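Local coordinates for protein 3',5'-cyclic-nucleotide phosphodiesterase 1 (Saccharomyces cerevisiae, PDB 4OJV) that belongs to the class II cyclic-nucleotide phosphodiesterases, a family of metallo-hydrolase fold, and holds two zinc ions in a site built from histidines and aspartates, at residues D62-S67 with R73-F78; K189-N192 with V196-C199; I207-H212 with W261-E266. All blocks are in the same frame, centred on the assembly; numbering follows the deposited sequence.

Interaction 1 of 3, residues D62-S67 with R73-F78; sequences DELVPS and REPIEF
Three backbone hydrogen bonds stitch E63 and V65 to E74 and I76. V65 and E74 form an antiparallel hydrogen-bonded pair, V65 N donating to E74 O over 2.8 Å and E74 N returning the bond to V65 O at 2.9 Å. I76 N reaches E63 O at 3.0 Å, which prolongs the pairing beyond the short strands 64-66 and 73-75. Where E74 CG meets S67 CB at 3.6 Å, one water donates to both E74 OE2 and S67 OG; S67 OG is also hydrogen-bonded to D335, and E74 OE2 to H71. L64 spreads its two methyls: CD1 lies 3.7 Å from R73 NE, at the edge of the guanidinium, while CD2 rests 3.8 Å from P75 CD. Beyond the P75 end of the pairing, the extended chain of E63, with CG trans to the backbone N (chi1 -166°), runs across I76, and its carboxylate OE1 lies 3.5 Å from I76 CD1. The other oxygen, OE2, is hydrogen-bonded to H365. This beta hairpin is a small two-stranded sheet of its own, with V65 and I76 packed on H365 of strand 365-368 and S67 touching R337 of helix 336-350.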
loop_
_atom_site.group_PDB
_atom_site.type_symbol
_atom_site.label_atom_id
_atom_site.label_comp_id
_atom_site.label_asym_id
_atom_site.label_seq_id
_atom_site.Cartn_x
_atom_site.Cartn_y
_atom_site.Cartn_z
ATOM N N ASP A 62 3.867 20.005 -21.737
ATOM C CA ASP A 62 5.208 19.676 -21.263
ATOM C C ASP A 62 5.127 18.833 -19.987
ATOM O O ASP A 62 5.578 19.237 -18.914
ATOM C CB ASP A 62 6.018 20.959 -21.035
ATOM C CG ASP A 62 6.127 21.819 -22.288
ATOM O OD1 ASP A 62 5.937 21.291 -23.408
ATOM O OD2 ASP A 62 6.407 23.028 -22.150
ATOM N N GLU A 63 4.554 17.644 -20.115
ATOM C CA GLU A 63 4.261 16.819 -18.955
ATOM C C GLU A 63 5.514 16.329 -18.209
ATOM O O GLU A 63 6.452 15.834 -18.827
ATOM C CB GLU A 63 3.414 15.634 -19.386
ATOM C CG GLU A 63 2.790 14.907 -18.224
ATOM C CD GLU A 63 2.128 13.617 -18.641
ATOM O OE1 GLU A 63 1.720 13.483 -19.817
ATOM O OE2 GLU A 63 2.022 12.748 -17.775
ATOM N N LEU A 64 5.508 16.484 -16.888
ATOM C CA LEU A 64 6.566 15.959 -16.024
ATOM C C LEU A 64 5.992 14.860 -15.156
ATOM O O LEU A 64 4.853 14.958 -14.696
ATOM C CB LEU A 64 7.141 17.056 -15.120
ATOM C CG LEU A 64 7.773 18.287 -15.772
ATOM C CD1 LEU A 64 8.124 19.327 -14.719
ATOM C CD2 LEU A 64 9.005 17.897 -16.571
ATOM N N VAL A 65 6.788 13.817 -14.933
ATOM C CA VAL A 65 6.364 12.699 -14.090
ATOM C C VAL A 65 7.280 12.568 -12.869
ATOM O O VAL A 65 8.440 12.972 -12.911
ATOM C CB VAL A 65 6.305 11.355 -14.864
ATOM C CG1 VAL A 65 5.340 11.440 -16.041
ATOM C CG2 VAL A 65 7.684 10.923 -15.345
ATOM N N PRO A 66 6.777 11.987 -11.769
ATOM C CA PRO A 66 7.659 11.826 -10.602
ATOM C C PRO A 66 8.888 10.967 -10.892
ATOM O O PRO A 66 8.802 10.017 -11.687
ATOM C CB PRO A 66 6.762 11.126 -9.577
ATOM C CG PRO A 66 5.376 11.515 -9.976
ATOM C CD PRO A 66 5.396 11.559 -11.476
ATOM N N SER A 67 10.017 11.320 -10.268
ATOM C CA SER A 67 11.263 10.578 -10.428
ATOM C C SER A 67 11.993 10.428 -9.092
ATOM O O SER A 67 12.125 9.315 -8.579
ATOM C CB SER A 67 12.160 11.265 -11.465
ATOM O OG SER A 67 13.423 10.643 -11.535
ATOM N N ARG A 73 11.025 15.637 -10.613
ATOM C CA ARG A 73 10.134 15.379 -11.737
ATOM C C ARG A 73 10.923 15.426 -13.039
ATOM O O ARG A 73 11.842 16.237 -13.187
ATOM C CB ARG A 73 8.984 16.389 -11.773
ATOM C CG ARG A 73 7.998 16.244 -10.618
ATOM C CD ARG A 73 6.774 17.137 -10.789
ATOM N NE ARG A 73 7.121 18.492 -11.217
ATOM C CZ ARG A 73 7.484 19.483 -10.408
ATOM N NH1 ARG A 73 7.563 19.296 -9.094
ATOM N NH2 ARG A 73 7.772 20.674 -10.917
ATOM N N GLU A 74 10.565 14.553 -13.977
ATOM C CA GLU A 74 11.251 14.427 -15.262
ATOM C C GLU A 74 10.288 14.441 -16.432
ATOM O O GLU A 74 9.178 13.926 -16.324
ATOM C CB GLU A 74 12.050 13.123 -15.327
ATOM C CG GLU A 74 13.261 13.064 -14.418
ATOM C CD GLU A 74 14.423 13.913 -14.886
ATOM O OE1 GLU A 74 14.325 14.559 -15.952
ATOM O OE2 GLU A 74 15.431 13.926 -14.164
ATOM N N PRO A 75 10.723 14.988 -17.576
ATOM C CA PRO A 75 9.918 14.934 -18.796
ATOM C C PRO A 75 9.444 13.520 -19.136
ATOM O O PRO A 75 10.238 12.576 -19.167
ATOM C CB PRO A 75 10.878 15.470 -19.862
ATOM C CG PRO A 75 11.723 16.446 -19.112
ATOM C CD PRO A 75 11.940 15.810 -17.761
ATOM N N ILE A 76 8.147 13.395 -19.409
ATOM C CA ILE A 76 7.551 12.103 -19.731
ATOM C C ILE A 76 8.250 11.402 -20.898
ATOM O O ILE A 76 8.480 10.192 -20.873
ATOM C CB ILE A 76 6.028 12.226 -20.000
ATOM C CG1 ILE A 76 5.418 10.835 -20.199
ATOM C CG2 ILE A 76 5.730 13.141 -21.189
ATOM C CD1 ILE A 76 3.917 10.818 -20.366
ATOM N N GLU A 77 8.621 12.171 -21.917
ATOM C CA GLU A 77 9.150 11.585 -23.141
ATOM C C GLU A 77 10.474 10.849 -22.939
ATOM O O GLU A 77 10.826 9.977 -23.732
ATOM C CB GLU A 77 9.246 12.627 -24.272
ATOM C CG GLU A 77 10.226 13.773 -24.036
ATOM C CD GLU A 77 9.617 14.980 -23.340
ATOM O OE1 GLU A 77 8.549 14.886 -22.697
ATOM O OE2 GLU A 77 10.226 16.066 -23.445
ATOM N N PHE A 78 11.184 11.168 -21.855
ATOM C CA PHE A 78 12.439 10.487 -21.548
ATOM C C PHE A 78 12.243 8.993 -21.254
ATOM O O PHE A 78 13.184 8.208 -21.378
ATOM C CB PHE A 78 13.151 11.131 -20.351
ATOM C CG PHE A 78 13.669 12.541 -20.595
ATOM C CD1 PHE A 78 13.638 13.151 -21.857
ATOM C CD2 PHE A 78 14.214 13.255 -19.535
ATOM C CE1 PHE A 78 14.130 14.444 -22.035
ATOM C CE2 PHE A 78 14.710 14.543 -19.711
ATOM C CZ PHE A 78 14.662 15.133 -20.960
HETATM O O HOH W 1 15.645 12.124 -12.199
#

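Interaction 2 of 3, residues K189-N192 with V196-C199; sequences KCLN and VQKC
Q197 lays its amide end against the backbone of N192 and the side chain of L191, and this one reaching residue makes the contact. The amide carbon CD of Q197 is 3.8 Å from N192 O, and it stands equally far from N192 N, so the flat head faces both the N-H and the carbonyl of a single residue. The amide planes of Q197 and N192 are nearly parallel, 11° apart, although the two side chains as a whole run at about a right angle. With its CG beside the backbone N (chi1 -73°) and a bend at chi2, the glutamine bridges a backbone separation of 7.8 Å between L191 CA and Q197 CA. The chain passes here from one sheet of the metallo-beta-lactamase-type sandwich to the other: within this chain, strand 186-190 is an outermost strand of the first and strand 197-198 an outermost strand of the second, and three residues link the two segments. L191 belongs to the buried filling between the sheets, where it touches W156 and Y125 on one and P208 and Y228 on the other; its CD2 methyl meets Q197 CD at 3.8 Å. N192 stays exposed, its ND2 hydrogen-bonded to E195 in the connection. The backbone of Q197 pairs with V206, K198 makes a salt bridge with D205, and the L191 backbone bonds G157.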
loop_
_atom_site.group_PDB
_atom_site.type_symbol
_atom_site.label_atom_id
_atom_site.label_comp_id
_atom_site.label_asym_id
_atom_site.label_seq_id
_atom_site.Cartn_x
_atom_site.Cartn_y
_atom_site.Cartn_z
ATOM N N LYS A 189 -11.352 -17.857 -7.627
ATOM C CA LYS A 189 -11.537 -18.898 -8.632
ATOM C C LYS A 189 -10.220 -19.272 -9.293
ATOM O O LYS A 189 -9.406 -18.411 -9.646
ATOM C CB LYS A 189 -12.560 -18.457 -9.676
ATOM C CG LYS A 189 -13.980 -18.388 -9.142
ATOM C CD LYS A 189 -14.985 -18.142 -10.251
ATOM C CE LYS A 189 -16.366 -17.865 -9.680
ATOM N NZ LYS A 189 -17.384 -17.757 -10.759
ATOM N N CYS A 190 -10.001 -20.570 -9.452
ATOM C CA CYS A 190 -8.788 -21.066 -10.089
ATOM C C CYS A 190 -8.916 -21.140 -11.601
ATOM O O CYS A 190 -10.006 -21.342 -12.149
ATOM C CB CYS A 190 -8.401 -22.440 -9.540
ATOM S SG CYS A 190 -7.474 -22.409 -7.987
ATOM N N LEU A 191 -7.773 -20.966 -12.257
ATOM C CA LEU A 191 -7.616 -21.172 -13.683
ATOM C C LEU A 191 -6.705 -22.373 -13.893
ATOM O O LEU A 191 -5.845 -22.667 -13.061
ATOM C CB LEU A 191 -6.970 -19.946 -14.324
ATOM C CG LEU A 191 -7.765 -18.644 -14.301
ATOM C CD1 LEU A 191 -6.840 -17.476 -14.628
ATOM C CD2 LEU A 191 -8.942 -18.696 -15.264
ATOM N N ASN A 192 -6.892 -23.046 -15.024
ATOM C CA ASN A 192 -5.993 -24.108 -15.456
ATOM C C ASN A 192 -4.882 -23.534 -16.321
ATOM O O ASN A 192 -5.152 -22.735 -17.220
ATOM C CB ASN A 192 -6.751 -25.170 -16.257
ATOM C CG ASN A 192 -7.795 -25.893 -15.430
ATOM O OD1 ASN A 192 -7.562 -26.235 -14.271
ATOM N ND2 ASN A 192 -8.953 -26.135 -16.029
ATOM N N VAL A 196 -7.135 -22.076 -22.760
ATOM C CA VAL A 196 -7.856 -20.906 -23.232
ATOM C C VAL A 196 -9.152 -20.821 -22.449
ATOM O O VAL A 196 -10.031 -21.685 -22.565
ATOM C CB VAL A 196 -8.143 -20.963 -24.753
ATOM C CG1 VAL A 196 -8.956 -19.755 -25.198
ATOM C CG2 VAL A 196 -6.847 -21.045 -25.545
ATOM N N GLN A 197 -9.245 -19.786 -21.627
ATOM C CA GLN A 197 -10.407 -19.565 -20.799
ATOM C C GLN A 197 -11.079 -18.251 -21.221
ATOM O O GLN A 197 -10.485 -17.455 -21.954
ATOM C CB GLN A 197 -9.993 -19.678 -19.320
ATOM C CG GLN A 197 -9.718 -21.145 -18.946
ATOM C CD GLN A 197 -8.599 -21.384 -17.926
ATOM O OE1 GLN A 197 -7.422 -21.038 -18.144
ATOM N NE2 GLN A 197 -8.959 -22.027 -16.820
ATOM N N LYS A 198 -12.330 -18.043 -20.842
ATOM C CA LYS A 198 -13.051 -16.871 -21.331
ATOM C C LYS A 198 -13.146 -15.792 -20.270
ATOM O O LYS A 198 -13.354 -16.085 -19.089
ATOM C CB LYS A 198 -14.453 -17.248 -21.825
ATOM C CG LYS A 198 -14.501 -18.403 -22.820
ATOM C CD LYS A 198 -13.814 -18.058 -24.135
ATOM C CE LYS A 198 -13.687 -19.276 -25.036
ATOM N NZ LYS A 198 -12.857 -19.000 -26.242
ATOM N N CYS A 199 -12.971 -14.543 -20.693
ATOM C CA CYS A 199 -13.266 -13.408 -19.828
ATOM C C CYS A 199 -14.780 -13.293 -19.676
ATOM O O CYS A 199 -15.537 -13.724 -20.554
ATOM C CB CYS A 199 -12.691 -12.111 -20.391
ATOM S SG CYS A 199 -10.883 -12.001 -20.365
#

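Interaction 3 of 3, residues I207-H212 with W261-E266; sequences IPFKVH and WSYVAE
An edge-to-face aromatic pair, F209 against Y263, carries this strand-to-helix packing, in which helix 256-267 lies on the outer face of the sheet that contains strand 204-215. The contact is buried and largely apolar, the tyrosine OH being the one polar atom that touches across it. F209 directs its CZ corner at the tyrosine ring, 3.4 Å above the ring plane and over its centre. The closest ring atoms are on the side near the tyrosine's CB, with F209 CZ 3.5 Å from Y263 CG. The ring centroids are 4.8 Å apart and the planes are inclined at 59°, so the pair is a tilted T rather than a perpendicular one. In Y263, CG lies trans to the backbone N (chi1 -174°), which carries the ring toward the strand, and chi2 of -82° turns its face to F209. Two residues earlier on the strand, I207 meets the outer end of the same ring: its CD1 methyl is 3.7 Å from Y263 OH and 4.1 Å from Y263 CE1. Thus F209 covers the body of the tyrosine, and the isoleucine flanks its phenolic end. Three residues earlier on the helix, F260 makes a second edge-to-face pair with F209, so the phenylalanine is gripped by two helix rings. The other side of the helix packs on helix 297-311, where W261 NE1 is hydrogen-bonded to E303. The next residue of the strand, H213, is a zinc ligand. Helices packed on the outer faces of two central sheets are characteristic of the four-layered alpha-beta/beta-alpha sandwich of the metallo-beta-lactamase fold.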
loop_
_atom_site.group_PDB
_atom_site.type_symbol
_atom_site.label_atom_id
_atom_site.label_comp_id
_atom_site.label_asym_id
_atom_site.label_seq_id
_atom_site.Cartn_x
_atom_site.Cartn_y
_atom_site.Cartn_z
ATOM N N ILE A 207 -5.403 -16.617 -21.271
ATOM C CA ILE A 207 -4.595 -17.832 -21.295
ATOM C C ILE A 207 -3.429 -17.647 -20.317
ATOM O O ILE A 207 -2.524 -16.855 -20.586
ATOM C CB ILE A 207 -4.051 -18.167 -22.713
ATOM C CG1 ILE A 207 -5.055 -17.775 -23.818
ATOM C CG2 ILE A 207 -3.676 -19.641 -22.782
ATOM C CD1 ILE A 207 -4.492 -17.846 -25.227
ATOM N N PRO A 208 -3.458 -18.361 -19.178
ATOM C CA PRO A 208 -2.415 -18.196 -18.161
ATOM C C PRO A 208 -1.309 -19.251 -18.261
ATOM O O PRO A 208 -1.588 -20.420 -18.556
ATOM C CB PRO A 208 -3.193 -18.384 -16.860
ATOM C CG PRO A 208 -4.251 -19.381 -17.213
ATOM C CD PRO A 208 -4.600 -19.144 -18.664
ATOM N N PHE A 209 -0.073 -18.824 -18.009
ATOM C CA PHE A 209 1.093 -19.699 -18.048
ATOM C C PHE A 209 1.917 -19.489 -16.797
ATOM O O PHE A 209 2.168 -18.349 -16.395
ATOM C CB PHE A 209 1.940 -19.380 -19.276
ATOM C CG PHE A 209 1.283 -19.777 -20.565
ATOM C CD1 PHE A 209 0.353 -18.936 -21.169
ATOM C CD2 PHE A 209 1.588 -20.992 -21.172
ATOM C CE1 PHE A 209 -0.272 -19.306 -22.351
ATOM C CE2 PHE A 209 0.964 -21.365 -22.360
ATOM C CZ PHE A 209 0.034 -20.519 -22.943
ATOM N N LYS A 210 2.363 -20.585 -16.198
ATOM C CA LYS A 210 3.192 -20.511 -15.013
ATOM C C LYS A 210 4.646 -20.213 -15.389
ATOM O O LYS A 210 5.161 -20.726 -16.388
ATOM C CB LYS A 210 3.082 -21.821 -14.245
ATOM C CG LYS A 210 3.638 -21.781 -12.837
ATOM C CD LYS A 210 3.391 -23.105 -12.125
ATOM C CE LYS A 210 4.341 -24.186 -12.615
ATOM N NZ LYS A 210 4.110 -25.498 -11.942
ATOM N N VAL A 211 5.305 -19.382 -14.584
ATOM C CA VAL A 211 6.720 -19.052 -14.763
ATOM C C VAL A 211 7.433 -19.108 -13.404
ATOM O O VAL A 211 6.779 -19.214 -12.356
ATOM C CB VAL A 211 6.940 -17.675 -15.458
ATOM C CG1 VAL A 211 6.309 -17.643 -16.847
ATOM C CG2 VAL A 211 6.431 -16.520 -14.600
ATOM N N HIS A 212 8.764 -19.044 -13.423
ATOM C CA HIS A 212 9.558 -19.027 -12.191
ATOM C C HIS A 212 9.811 -17.635 -11.671
ATOM O O HIS A 212 10.061 -16.706 -12.445
ATOM C CB HIS A 212 10.909 -19.699 -12.392
ATOM C CG HIS A 212 10.830 -21.156 -12.759
ATOM N ND1 HIS A 212 10.389 -22.112 -11.917
ATOM C CD2 HIS A 212 11.165 -21.792 -13.937
ATOM C CE1 HIS A 212 10.455 -23.308 -12.538
ATOM N NE2 HIS A 212 10.929 -23.109 -13.770
ATOM N N TRP A 261 7.212 -18.780 -24.783
ATOM C CA TRP A 261 7.554 -18.115 -26.039
ATOM C C TRP A 261 7.206 -18.961 -27.228
ATOM O O TRP A 261 6.803 -18.432 -28.259
ATOM C CB TRP A 261 9.023 -17.711 -26.105
ATOM C CG TRP A 261 9.496 -16.837 -24.970
ATOM C CD1 TRP A 261 10.578 -17.068 -24.130
ATOM C CD2 TRP A 261 8.927 -15.556 -24.525
ATOM N NE1 TRP A 261 10.713 -16.050 -23.214
ATOM C CE2 TRP A 261 9.755 -15.114 -23.398
ATOM C CE3 TRP A 261 7.861 -14.759 -24.935
ATOM C CZ2 TRP A 261 9.500 -13.927 -22.722
ATOM C CZ3 TRP A 261 7.618 -13.563 -24.247
ATOM C CH2 TRP A 261 8.416 -13.165 -23.163
ATOM N N SER A 262 7.356 -20.277 -27.084
ATOM C CA SER A 262 6.984 -21.207 -28.152
ATOM C C SER A 262 5.489 -21.120 -28.442
ATOM O O SER A 262 5.075 -21.074 -29.602
ATOM C CB SER A 262 7.380 -22.638 -27.792
ATOM O OG SER A 262 8.789 -22.768 -27.707
ATOM N N TYR A 263 4.679 -21.064 -27.386
ATOM C CA TYR A 263 3.234 -20.936 -27.545
ATOM C C TYR A 263 2.872 -19.631 -28.254
ATOM O O TYR A 263 2.042 -19.619 -29.167
ATOM C CB TYR A 263 2.541 -21.013 -26.181
ATOM C CG TYR A 263 1.029 -21.040 -26.249
ATOM C CD1 TYR A 263 0.296 -19.863 -26.383
ATOM C CD2 TYR A 263 0.330 -22.244 -26.162
ATOM C CE1 TYR A 263 -1.088 -19.881 -26.445
ATOM C CE2 TYR A 263 -1.057 -22.272 -26.221
ATOM C CZ TYR A 263 -1.762 -21.089 -26.360
ATOM O OH TYR A 263 -3.138 -21.109 -26.418
ATOM N N VAL A 264 3.503 -18.532 -27.838
ATOM C CA VAL A 264 3.263 -17.230 -28.448
ATOM C C VAL A 264 3.618 -17.256 -29.942
ATOM O O VAL A 264 2.801 -16.870 -30.784
ATOM C CB VAL A 264 4.038 -16.116 -27.705
ATOM C CG1 VAL A 264 3.968 -14.797 -28.454
ATOM C CG2 VAL A 264 3.502 -15.949 -26.287
ATOM N N ALA A 265 4.821 -17.727 -30.269
ATOM C CA ALA A 265 5.265 -17.747 -31.663
ATOM C C ALA A 265 4.391 -18.661 -32.529
ATOM O O ALA A 265 4.139 -18.348 -33.697
ATOM C CB ALA A 265 6.730 -18.144 -31.763
ATOM N N GLU A 266 3.916 -19.768 -31.956
ATOM C CA GLU A 266 3.067 -20.702 -32.704
ATOM C C GLU A 266 1.677 -20.124 -32.960
ATOM O O GLU A 266 1.110 -20.298 -34.047
ATOM C CB GLU A 266 2.949 -22.051 -31.990
ATOM C CG GLU A 266 2.116 -23.062 -32.770
ATOM C CD GLU A 266 2.098 -24.456 -32.161
ATOM O OE1 GLU A 266 2.384 -24.594 -30.956
ATOM O OE2 GLU A 266 1.780 -25.418 -32.893
#

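Overall arrangement
The three contacts follow one another along the chain in series, without interleaving. Interactions 2 and 3 are neighbours, their centres about 15 Å apart, and strands 197-198 and 204-215 lie side by side in the seven-stranded sheet. They touch directly: V196 CG2 comes within 3.8 Å of Y263 OH, and P208 packs on Q197 and N192. Together they join the outer two strands of that sheet to the eight-stranded one and to helix 256-267. Interaction 1 stands apart on the opposite side of the chain's centre, about 38 Å from interaction 2 and 34 Å from interaction 3 between centres. It is a peripheral hairpin, whereas the other two belong to the sandwich, strand 204-215 also carrying the zinc ligand H213.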